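Uncharacterized N-acetyltransferase D2E76_00625 (Mycobacteroides abscessus, PDB 6YCA) probably transfers acetyl groups from acetyl-coenzyme A to amines as an Eis-type, GCN5-related N-acetyltransferase, but is unable to modify aminoglycosides. Local coordinates at residues Tyr148-Ser153 against Glu307-Leu312; Asp314-Leu319 against Asp351-Thr356; Val330-Gln335 against Pro360-Asp365. One frame throughout, in Å; residues are numbered along the deposited sequence.

Contact 1: residues Tyr148-Ser153 against Glu307-Leu312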
# COMPACT_ATOMS: atom_id res chain seq x y z
N TYR A 148 -20.20 13.08 -31.00
CA TYR A 148 -19.71 13.72 -29.79
C TYR A 148 -18.18 13.68 -29.74
O TYR A 148 -17.57 12.64 -29.96
CB TYR A 148 -20.27 13.00 -28.56
CG TYR A 148 -21.70 13.35 -28.21
CD1 TYR A 148 -22.76 12.74 -28.87
CD2 TYR A 148 -21.98 14.23 -27.18
CE1 TYR A 148 -24.08 13.04 -28.53
CE2 TYR A 148 -23.29 14.53 -26.83
CZ TYR A 148 -24.33 13.93 -27.51
OH TYR A 148 -25.63 14.23 -27.18
N GLY A 149 -17.58 14.82 -29.43
CA GLY A 149 -16.14 14.90 -29.28
C GLY A 149 -15.78 15.48 -27.93
O GLY A 149 -16.53 16.26 -27.34
N ILE A 150 -14.63 15.05 -27.41
CA ILE A 150 -14.16 15.56 -26.13
C ILE A 150 -13.70 17.00 -26.31
O ILE A 150 -12.67 17.25 -26.95
CB ILE A 150 -13.03 14.69 -25.56
CG1 ILE A 150 -13.51 13.25 -25.37
CG2 ILE A 150 -12.57 15.26 -24.23
CD1 ILE A 150 -12.44 12.31 -24.85
N ALA A 151 -14.46 17.95 -25.76
CA ALA A 151 -14.18 19.36 -25.99
C ALA A 151 -13.48 20.05 -24.83
O ALA A 151 -12.75 21.03 -25.07
CB ALA A 151 -15.48 20.12 -26.30
N THR A 152 -13.68 19.60 -23.59
CA THR A 152 -12.98 20.15 -22.45
C THR A 152 -12.50 19.02 -21.56
O THR A 152 -13.10 17.94 -21.53
CB THR A 152 -13.85 21.07 -21.58
OG1 THR A 152 -14.69 20.27 -20.72
CG2 THR A 152 -14.72 21.99 -22.44
N SER A 153 -11.44 19.29 -20.80
CA SER A 153 -10.93 18.36 -19.81
C SER A 153 -10.76 19.10 -18.49
O SER A 153 -10.66 20.33 -18.45
CB SER A 153 -9.59 17.74 -20.23
OG SER A 153 -9.73 16.99 -21.42
N GLU A 307 -13.86 15.71 -19.87
CA GLU A 307 -15.00 16.35 -19.23
C GLU A 307 -16.17 16.51 -20.19
O GLU A 307 -17.13 15.73 -20.15
CB GLU A 307 -14.62 17.69 -18.62
CG GLU A 307 -15.70 18.25 -17.74
CD GLU A 307 -15.36 19.60 -17.15
OE1 GLU A 307 -14.90 20.48 -17.91
OE2 GLU A 307 -15.53 19.75 -15.93
N THR A 308 -16.12 17.53 -21.04
CA THR A 308 -17.23 17.84 -21.92
C THR A 308 -17.15 16.98 -23.17
O THR A 308 -16.18 17.07 -23.93
CB THR A 308 -17.21 19.32 -22.32
OG1 THR A 308 -17.19 20.14 -21.15
CG2 THR A 308 -18.45 19.65 -23.13
N TRP A 309 -18.17 16.16 -23.39
CA TRP A 309 -18.37 15.48 -24.67
C TRP A 309 -19.36 16.34 -25.45
O TRP A 309 -20.56 16.33 -25.17
CB TRP A 309 -18.88 14.06 -24.47
CG TRP A 309 -17.84 13.12 -23.93
CD1 TRP A 309 -17.38 13.06 -22.65
CD2 TRP A 309 -17.11 12.13 -24.67
NE1 TRP A 309 -16.42 12.09 -22.54
CE2 TRP A 309 -16.23 11.51 -23.77
CE3 TRP A 309 -17.11 11.72 -26.01
CZ2 TRP A 309 -15.37 10.48 -24.15
CZ3 TRP A 309 -16.26 10.71 -26.39
CH2 TRP A 309 -15.40 10.10 -25.46
N LEU A 310 -18.84 17.11 -26.39
CA LEU A 310 -19.61 18.11 -27.12
C LEU A 310 -20.07 17.56 -28.46
O LEU A 310 -19.31 16.90 -29.17
CB LEU A 310 -18.77 19.37 -27.34
CG LEU A 310 -19.45 20.52 -28.08
CD1 LEU A 310 -20.69 20.96 -27.33
CD2 LEU A 310 -18.49 21.68 -28.23
N ARG A 311 -21.33 17.82 -28.79
CA ARG A 311 -21.93 17.42 -30.06
C ARG A 311 -22.52 18.65 -30.73
O ARG A 311 -23.47 19.24 -30.21
CB ARG A 311 -23.00 16.36 -29.83
CG ARG A 311 -23.93 16.12 -30.99
CD ARG A 311 -23.28 15.34 -32.13
NE ARG A 311 -23.65 15.92 -33.42
CZ ARG A 311 -23.79 15.23 -34.54
NH1 ARG A 311 -23.60 13.92 -34.55
NH2 ARG A 311 -24.13 15.85 -35.66
N LEU A 312 -21.96 19.04 -31.88
CA LEU A 312 -22.45 20.19 -32.63
C LEU A 312 -23.72 19.78 -33.38
O LEU A 312 -23.66 18.96 -34.31
CB LEU A 312 -21.38 20.69 -33.59
CG LEU A 312 -20.07 21.16 -32.95
CD1 LEU A 312 -19.06 21.58 -34.00
CD2 LEU A 312 -20.33 22.30 -31.98
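Tyr148 offers one ring face to Arg311, Ile150 lies over the Trp309 indole, and the two strands pair as an antiparallel ladder that contains a classic beta bulge. The ladder is bonded at the pair Gly149 and Leu310: Gly149 N reaches Leu310 O at 2.7 Å and Leu310 N returns a bond to Gly149 O. Next, Ala151 N donates to Thr308 O, and Ala151 and Thr152 together face Thr308, which defines the bulge.

The shape fit is clearest at the two rings. Arg311 CB is the bump that sits over the centre of the Tyr148 ring, 3.4 Å from its centroid and only 5° off the normal, a CH-pi contact; the guanidinium then leads away to Asp336 and the carbonyl of Phe146. On the sheet face carrying Ile150 and Trp309, these side chains lie side by side. Ile150 CG1 stands 3.5 Å from the centroid of the six-membered ring, over its face, while CD1 runs on to Trp309 CZ2. The Ile150 chain is set beside its own backbone N (chi1 -59°) and extended beyond, which lays both carbons along the indole. On the face that carries Leu310, Ala151 CB meets Leu310 CB at 3.5 Å, and Tyr373 packs on Leu310.

Strand 299-312, from the second acetyltransferase region, lies between strand 132-135 of the first and strand 149-160, which begins in the first, so this ladder ties the two together; the Tyr148 side chain is about 8 Å from bound acetyl-coenzyme A. At the bulge, Thr152 O accepts from both Glu307 N and Thr308 N, and Thr152 OG1 donates to the anti lone pair of Glu307 OE1 at 2.8 Å, an oxygen that also accepts from Ala411 N.

Contact 2: residues Asp314-Leu319 against Asp351-Thr356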
# COMPACT_ATOMS: atom_id res chain seq x y z
N ASP A 314 -26.11 22.16 -34.81
CA ASP A 314 -26.15 23.03 -35.99
C ASP A 314 -24.75 23.61 -36.15
O ASP A 314 -24.38 24.57 -35.47
CB ASP A 314 -27.20 24.14 -35.83
CG ASP A 314 -27.48 24.87 -37.14
OD1 ASP A 314 -26.61 24.89 -38.03
OD2 ASP A 314 -28.58 25.44 -37.27
N VAL A 315 -23.96 23.01 -37.04
CA VAL A 315 -22.55 23.38 -37.17
C VAL A 315 -22.40 24.83 -37.61
O VAL A 315 -21.58 25.57 -37.05
CB VAL A 315 -21.81 22.40 -38.10
CG1 VAL A 315 -20.44 22.94 -38.46
CG2 VAL A 315 -21.70 21.04 -37.44
N GLU A 316 -23.18 25.27 -38.60
CA GLU A 316 -23.02 26.63 -39.11
C GLU A 316 -23.31 27.66 -38.03
O GLU A 316 -22.55 28.61 -37.83
CB GLU A 316 -23.91 26.85 -40.34
CG GLU A 316 -23.81 28.26 -40.90
CD GLU A 316 -24.56 28.44 -42.21
OE1 GLU A 316 -25.40 27.58 -42.54
OE2 GLU A 316 -24.33 29.46 -42.90
N ALA A 317 -24.42 27.48 -37.30
CA ALA A 317 -24.76 28.44 -36.25
C ALA A 317 -23.76 28.41 -35.10
O ALA A 317 -23.50 29.45 -34.48
CB ALA A 317 -26.18 28.18 -35.75
N ALA A 318 -23.19 27.24 -34.80
CA ALA A 318 -22.17 27.17 -33.76
C ALA A 318 -20.92 27.93 -34.18
O ALA A 318 -20.38 28.74 -33.41
CB ALA A 318 -21.84 25.71 -33.45
N LEU A 319 -20.45 27.70 -35.42
CA LEU A 319 -19.27 28.40 -35.91
C LEU A 319 -19.48 29.90 -35.96
O LEU A 319 -18.51 30.67 -35.82
CB LEU A 319 -18.90 27.87 -37.30
CG LEU A 319 -18.46 26.41 -37.35
CD1 LEU A 319 -18.30 25.96 -38.79
CD2 LEU A 319 -17.17 26.23 -36.57
N ASP A 351 -15.25 37.94 -39.82
CA ASP A 351 -16.32 38.80 -40.32
C ASP A 351 -17.61 38.05 -40.64
O ASP A 351 -18.69 38.57 -40.36
CB ASP A 351 -15.86 39.55 -41.57
CG ASP A 351 -14.71 40.49 -41.29
OD1 ASP A 351 -14.60 40.98 -40.15
OD2 ASP A 351 -13.91 40.73 -42.22
N LYS A 352 -17.52 36.86 -41.21
CA LYS A 352 -18.72 36.18 -41.68
C LYS A 352 -18.46 34.68 -41.72
O LYS A 352 -17.33 34.24 -41.96
CB LYS A 352 -19.15 36.70 -43.07
CG LYS A 352 -20.47 36.12 -43.60
CD LYS A 352 -20.89 36.80 -44.92
CE LYS A 352 -22.26 36.32 -45.40
NZ LYS A 352 -22.71 37.02 -46.65
N VAL A 353 -19.51 33.91 -41.46
CA VAL A 353 -19.50 32.46 -41.57
C VAL A 353 -20.63 32.07 -42.50
O VAL A 353 -21.81 32.28 -42.18
CB VAL A 353 -19.66 31.78 -40.21
CG1 VAL A 353 -19.84 30.29 -40.38
CG2 VAL A 353 -18.47 32.09 -39.32
N ARG A 354 -20.28 31.48 -43.64
CA ARG A 354 -21.26 31.14 -44.67
C ARG A 354 -20.95 29.75 -45.22
O ARG A 354 -19.83 29.26 -45.14
CB ARG A 354 -21.23 32.14 -45.84
CG ARG A 354 -19.90 32.16 -46.58
CD ARG A 354 -19.84 33.24 -47.65
NE ARG A 354 -20.53 32.84 -48.88
CZ ARG A 354 -19.94 32.27 -49.93
NH1 ARG A 354 -18.63 32.05 -49.91
NH2 ARG A 354 -20.64 31.93 -51.00
N ARG A 355 -21.98 29.13 -45.78
CA ARG A 355 -21.81 27.90 -46.52
C ARG A 355 -21.17 28.23 -47.86
O ARG A 355 -21.51 29.23 -48.49
CB ARG A 355 -23.16 27.22 -46.73
CG ARG A 355 -23.71 26.64 -45.46
CD ARG A 355 -25.13 26.13 -45.61
NE ARG A 355 -25.54 25.45 -44.39
CZ ARG A 355 -25.57 24.14 -44.23
NH1 ARG A 355 -25.21 23.34 -45.23
NH2 ARG A 355 -25.96 23.62 -43.07
N THR A 356 -20.24 27.38 -48.29
CA THR A 356 -19.47 27.67 -49.49
C THR A 356 -19.32 26.40 -50.31
O THR A 356 -19.45 25.28 -49.81
CB THR A 356 -18.07 28.20 -49.13
OG1 THR A 356 -18.16 29.01 -47.95
CG2 THR A 356 -17.51 29.03 -50.27
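Glu316 and Arg355 meet in a salt bridge, with Arg355 NE donating to Glu316 OE1 at 2.8 Å and an N-H...O angle of 145°. The extended glutamate chain, with CG anti to the backbone N (chi1 179°), carries the carboxylate across to the strand. The two side chains cross at about a right angle: the donor approaches from above the carboxylate plane, 42° out of it, while OE1 sits at the guanidinium edge near its plane. Arg355 CD and CG run past the same oxygen, the latter at 3.5 Å from Glu316 OE1, so the aliphatic part of the arginine lines the acid. Beside this pair, Val353 packs with its two methyl groups on the helix: CG1 lies 4.0 Å from Leu319 CB, and CG2 faces Leu319 O at 3.8 Å.

In the second shell, Phe346 touches both Glu316 and Arg355, and Arg355 is steadied by NH2 bonding to His341 O. Asp314 occupies the N-cap and accepts weakly from Ala317 N. Through the Glu316-Arg355 bridge and the Val353-Leu319 packing, helix 315-321 is attached to the edge strand 353-356, an alpha-on-beta packing within the sterol carrier protein-like domain.

Contact 3: residues Val330-Gln335 against Pro360-Asp365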
# COMPACT_ATOMS: atom_id res chain seq x y z
N VAL A 330 -10.84 30.50 -43.79
CA VAL A 330 -10.51 29.11 -44.07
C VAL A 330 -11.81 28.37 -44.35
O VAL A 330 -12.82 28.60 -43.68
CB VAL A 330 -9.77 28.49 -42.87
CG1 VAL A 330 -9.57 27.00 -43.07
CG2 VAL A 330 -8.44 29.19 -42.65
N VAL A 331 -11.78 27.48 -45.34
CA VAL A 331 -12.95 26.69 -45.71
C VAL A 331 -12.80 25.30 -45.12
O VAL A 331 -11.82 24.60 -45.40
CB VAL A 331 -13.14 26.64 -47.24
CG1 VAL A 331 -14.37 25.81 -47.58
CG2 VAL A 331 -13.25 28.04 -47.80
N ILE A 332 -13.76 24.91 -44.29
CA ILE A 332 -13.75 23.62 -43.60
C ILE A 332 -14.87 22.75 -44.16
O ILE A 332 -16.04 23.15 -44.13
CB ILE A 332 -13.91 23.80 -42.08
CG1 ILE A 332 -12.83 24.74 -41.54
CG2 ILE A 332 -13.85 22.46 -41.39
CD1 ILE A 332 -12.96 25.03 -40.07
N GLU A 333 -14.52 21.58 -44.67
CA GLU A 333 -15.51 20.60 -45.10
C GLU A 333 -15.80 19.66 -43.93
O GLU A 333 -14.90 18.95 -43.46
CB GLU A 333 -15.03 19.83 -46.33
CG GLU A 333 -16.08 18.86 -46.89
CD GLU A 333 -15.60 18.13 -48.14
OE1 GLU A 333 -14.55 18.51 -48.70
OE2 GLU A 333 -16.27 17.16 -48.56
N VAL A 334 -17.05 19.65 -43.47
CA VAL A 334 -17.46 18.89 -42.30
C VAL A 334 -18.27 17.69 -42.75
O VAL A 334 -19.15 17.81 -43.62
CB VAL A 334 -18.28 19.77 -41.34
CG1 VAL A 334 -18.64 19.00 -40.08
CG2 VAL A 334 -17.50 21.04 -41.01
N GLN A 335 -17.97 16.53 -42.18
CA GLN A 335 -18.72 15.30 -42.42
C GLN A 335 -19.58 14.99 -41.20
O GLN A 335 -19.08 14.94 -40.08
CB GLN A 335 -17.80 14.13 -42.73
CG GLN A 335 -18.55 12.82 -42.93
CD GLN A 335 -17.70 11.76 -43.60
OE1 GLN A 335 -17.51 11.79 -44.82
NE2 GLN A 335 -17.18 10.82 -42.81
N PRO A 360 -12.23 23.07 -50.23
CA PRO A 360 -11.96 23.26 -48.80
C PRO A 360 -10.47 23.27 -48.50
O PRO A 360 -9.65 22.71 -49.23
CB PRO A 360 -12.64 22.05 -48.16
CG PRO A 360 -12.59 21.01 -49.22
CD PRO A 360 -12.78 21.74 -50.52
N ASP A 361 -10.14 23.93 -47.40
CA ASP A 361 -8.79 23.89 -46.86
C ASP A 361 -8.60 22.76 -45.86
O ASP A 361 -7.46 22.31 -45.65
CB ASP A 361 -8.45 25.21 -46.16
CG ASP A 361 -8.34 26.37 -47.13
OD1 ASP A 361 -7.72 26.19 -48.20
OD2 ASP A 361 -8.88 27.45 -46.83
N ILE A 362 -9.68 22.29 -45.24
CA ILE A 362 -9.59 21.29 -44.17
C ILE A 362 -10.83 20.40 -44.23
O ILE A 362 -11.94 20.88 -44.49
CB ILE A 362 -9.47 22.00 -42.80
CG1 ILE A 362 -8.04 22.47 -42.58
CG2 ILE A 362 -9.90 21.09 -41.67
CD1 ILE A 362 -7.88 23.25 -41.33
N SER A 363 -10.63 19.10 -44.01
CA SER A 363 -11.72 18.14 -43.92
C SER A 363 -11.66 17.48 -42.55
O SER A 363 -10.58 17.07 -42.11
CB SER A 363 -11.62 17.07 -45.02
OG SER A 363 -11.91 17.61 -46.30
N VAL A 364 -12.80 17.41 -41.87
CA VAL A 364 -12.86 16.86 -40.52
C VAL A 364 -14.29 16.37 -40.30
O VAL A 364 -15.24 16.92 -40.85
CB VAL A 364 -12.43 17.94 -39.50
CG1 VAL A 364 -12.89 19.32 -39.94
CG2 VAL A 364 -12.90 17.63 -38.10
N ASP A 365 -14.43 15.33 -39.48
CA ASP A 365 -15.75 14.89 -39.06
C ASP A 365 -16.27 15.73 -37.91
O ASP A 365 -15.51 16.36 -37.17
CB ASP A 365 -15.74 13.40 -38.69
CG ASP A 365 -14.89 13.11 -37.47
OD1 ASP A 365 -13.93 13.85 -37.22
OD2 ASP A 365 -15.17 12.11 -36.77
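Ile332 and Val364 meet through their methyl groups, with Ile332 CG2 lying 3.6 Å from Val364 CG1 on the same face of two parallel strands, neighbours inside the five-stranded sheet of the sterol carrier protein-like domain. The valine places CG1 between its backbone N and carbonyl carbon (chi1 36°), the rotation that turns this methyl group toward the isoleucine. Ile362 adds its own CG2 to the group, 4.2 Å from Ile332 CG2. Trp379 touches all three residues from helix 379-384, so this face is apolar and covered.

Glu333 and Ser363 point to the other face. There the extended Glu333 lies alongside Pro360, both pointing the same way, with Glu333 CB at 3.7 Å from Pro360 CB; its carboxylate has a long, weak ion pair with Arg345.

The backbone gives the parallel register. Glu333 N bonds Ile362 O at 2.7 Å, Val364 N returns to Glu333 O, and Gln335 N reaches Val364 O. At the entry to the ladder Val331 O takes two donors, Asp361 N at 2.7 Å and Ile362 N at 3.2 Å. Asp361 crosses obliquely past Val330, its CB 3.7 Å from Val330 CG1. Its OD2 accepts from Val331 N at 3.3 Å, straight at the hydrogen (169°) but met on the anti side well out of the carboxylate plane.

Chemically, then, the pair divides: an apolar face sealed under helices, a polar face of Glu333 and Ser363, and, just before the first bridge, an aspartate carboxylate that accepts a strand N-H. Both Asp361 oxygens have partners, Val331 N and Ser392 OG, while the salt bridge of Asp365 to Arg144 is consistent with that carboxylate remaining ionised.

How the contacts relate
Contact 1 links 148-153 to 307-312 across 153 intervening residues and closes before the other two open; contacts 2 and 3 follow with their segments alternating. Strand 299-312 leads straight into helix 315-321 of contact 2, where Leu312 CD2 packs on Ala318 CB at 4.0 Å. Contacts 2 and 3, their centres about 12 Å apart, reach the same five-stranded sheet: strand 353-356 at one edge, and the parallel pair 330-335 and 362-365 further in. Centres of contact 1 and of each other contact lie about 19 Å apart. Contact 1 thus joins the two acetyltransferase regions, while contacts 2 and 3 lie within the sterol carrier protein-like domain attached to them.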